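Local coordinates for putative iron binding protein (Bordetella pertussis Tohama I, PDB 1Y9U) that binds ferric iron through tyrosine side chains and probably serves as a periplasmic solute-binding protein for iron uptake, at residues Leu102-Arg107 with Tyr275-Arg280. Residues are numbered along the deposited sequence; the frame is centred on the assembly and turned at random.
Sequences LSLRDR and YEYPVR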
# COMPACT_ATOMS: atom_id res chain seq x y z
N LEU A 102 4.48 8.03 1.25
CA LEU A 102 3.97 8.95 0.23
C LEU A 102 2.53 8.68 -0.18
O LEU A 102 1.85 9.61 -0.62
CB LEU A 102 4.87 8.92 -1.00
CG LEU A 102 6.33 9.35 -0.79
CD1 LEU A 102 7.08 9.20 -2.10
CD2 LEU A 102 6.45 10.78 -0.29
N SER A 103 2.05 7.44 -0.02
CA SER A 103 0.65 7.15 -0.27
C SER A 103 0.26 5.93 0.54
O SER A 103 1.12 5.18 0.99
CB SER A 103 0.39 6.89 -1.74
OG SER A 103 1.02 5.69 -2.15
N LEU A 104 -1.04 5.75 0.72
CA LEU A 104 -1.61 4.67 1.52
C LEU A 104 -2.33 3.69 0.63
O LEU A 104 -3.08 4.09 -0.28
CB LEU A 104 -2.58 5.19 2.58
CG LEU A 104 -2.08 6.38 3.40
CD1 LEU A 104 -3.14 6.79 4.41
CD2 LEU A 104 -0.76 6.09 4.08
N ARG A 105 -2.16 2.40 0.94
CA ARG A 105 -2.74 1.27 0.20
C ARG A 105 -3.54 0.44 1.19
O ARG A 105 -3.03 -0.50 1.79
CB ARG A 105 -1.59 0.49 -0.40
CG ARG A 105 -0.89 1.29 -1.51
CD ARG A 105 0.48 0.81 -1.85
NE ARG A 105 0.54 -0.59 -2.26
CZ ARG A 105 0.47 -1.03 -3.51
NH1 ARG A 105 0.32 -0.22 -4.54
NH2 ARG A 105 0.55 -2.32 -3.72
N ASP A 106 -4.80 0.81 1.34
CA ASP A 106 -5.71 0.20 2.28
C ASP A 106 -6.29 -1.09 1.77
O ASP A 106 -6.67 -1.20 0.59
CB ASP A 106 -6.82 1.15 2.77
CG ASP A 106 -7.59 1.84 1.67
OD1 ASP A 106 -6.99 2.34 0.70
OD2 ASP A 106 -8.80 1.99 1.78
N ARG A 107 -6.34 -2.07 2.66
CA ARG A 107 -6.85 -3.38 2.32
C ARG A 107 -8.25 -3.49 2.91
O ARG A 107 -8.44 -3.39 4.11
CB ARG A 107 -5.92 -4.48 2.82
CG ARG A 107 -6.24 -5.84 2.25
CD ARG A 107 -4.99 -6.74 2.10
NE ARG A 107 -5.20 -7.99 1.37
CZ ARG A 107 -5.30 -8.06 0.05
NH1 ARG A 107 -5.27 -6.97 -0.69
NH2 ARG A 107 -5.45 -9.23 -0.53
N TYR A 275 -4.67 5.48 -8.07
CA TYR A 275 -5.90 5.53 -7.29
C TYR A 275 -5.69 5.19 -5.82
O TYR A 275 -6.55 4.61 -5.19
CB TYR A 275 -6.99 4.65 -7.91
CG TYR A 275 -7.39 5.14 -9.27
CD1 TYR A 275 -7.11 4.41 -10.42
CD2 TYR A 275 -8.08 6.33 -9.42
CE1 TYR A 275 -7.49 4.87 -11.67
CE2 TYR A 275 -8.44 6.80 -10.65
CZ TYR A 275 -8.16 6.07 -11.76
OH TYR A 275 -8.56 6.58 -12.98
N GLU A 276 -4.52 5.55 -5.31
CA GLU A 276 -4.17 5.36 -3.92
C GLU A 276 -4.65 6.57 -3.11
O GLU A 276 -5.27 7.50 -3.65
CB GLU A 276 -2.66 5.15 -3.80
CG GLU A 276 -2.24 3.80 -4.36
CD GLU A 276 -0.75 3.65 -4.53
OE1 GLU A 276 -0.00 4.65 -4.40
OE2 GLU A 276 -0.34 2.54 -4.90
N TYR A 277 -4.44 6.49 -1.80
CA TYR A 277 -4.88 7.55 -0.90
C TYR A 277 -3.66 8.38 -0.54
O TYR A 277 -2.65 7.84 -0.12
CB TYR A 277 -5.55 6.92 0.34
CG TYR A 277 -6.53 7.85 1.05
CD1 TYR A 277 -7.91 7.76 0.83
CD2 TYR A 277 -6.08 8.82 1.95
CE1 TYR A 277 -8.79 8.59 1.47
CE2 TYR A 277 -6.98 9.67 2.58
CZ TYR A 277 -8.32 9.54 2.35
OH TYR A 277 -9.22 10.39 2.98
N PRO A 278 -3.74 9.71 -0.66
CA PRO A 278 -2.57 10.53 -0.34
C PRO A 278 -2.24 10.51 1.14
O PRO A 278 -3.12 10.39 1.97
CB PRO A 278 -2.99 11.93 -0.78
CG PRO A 278 -4.41 11.88 -1.08
CD PRO A 278 -4.90 10.49 -1.09
N VAL A 279 -0.97 10.62 1.46
CA VAL A 279 -0.57 10.73 2.87
C VAL A 279 -0.89 12.11 3.47
O VAL A 279 -1.19 12.22 4.65
CB VAL A 279 0.94 10.39 3.07
CG1 VAL A 279 1.87 11.45 2.47
CG2 VAL A 279 1.26 10.18 4.53
N ARG A 280 -0.81 13.15 2.65
CA ARG A 280 -1.01 14.52 3.11
C ARG A 280 -2.49 14.80 3.30
O ARG A 280 -3.29 14.53 2.41
CB ARG A 280 -0.44 15.49 2.08
CG ARG A 280 -0.54 16.95 2.44
CD ARG A 280 -0.26 17.84 1.26
NE ARG A 280 -0.30 19.27 1.62
CZ ARG A 280 0.74 19.99 2.00
NH1 ARG A 280 1.93 19.47 2.04
NH2 ARG A 280 0.56 21.26 2.36
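Leu104 and Tyr277 form an antiparallel hydrogen-bonded pair, joined in both directions: Leu104 N gives to Tyr277 O at 2.8 Å, and Tyr277 N gives to Leu104 O at 3.1 Å. One step along, Ser103 and Pro278 make the non-hydrogen-bonded pair, where proline's missing N-H costs nothing; the touching parts run 133° apart. On one face Leu104 CB and Tyr277 CB meet at 4.1 Å, while the tyrosine ring heads off, its CG anti to the backbone N (chi1 -156°). On the other, the carboxylate of Glu276 spans Ser103 and Arg105, which flank Leu104. Glu276 OE1 accepts from Ser103 OG at 2.7 Å, from well above the carboxylate plane. Glu276 OE2 takes Arg105 NH1 at 2.9 Å in a salt bridge at the guanidinium edge, the two planes almost perpendicular (89°). Beyond the bridge, Val279 CG1 rests against Leu102 O at 3.6 Å. Glu276 OE2 also receives a salt bridge from Arg14 and a hydrogen bond from Asn274; the two arginines probably favour the ionised carboxylate. Arg105 lies beside Tyr143 and Tyr199, which bind iron in this protein although none is bound here; Glu276 probably helps to position it. The pairing follows a Schellman motif ending helix 264-273 and adds strand 277-278 to the long strand 100-112, which pairs with strand 237-245 too.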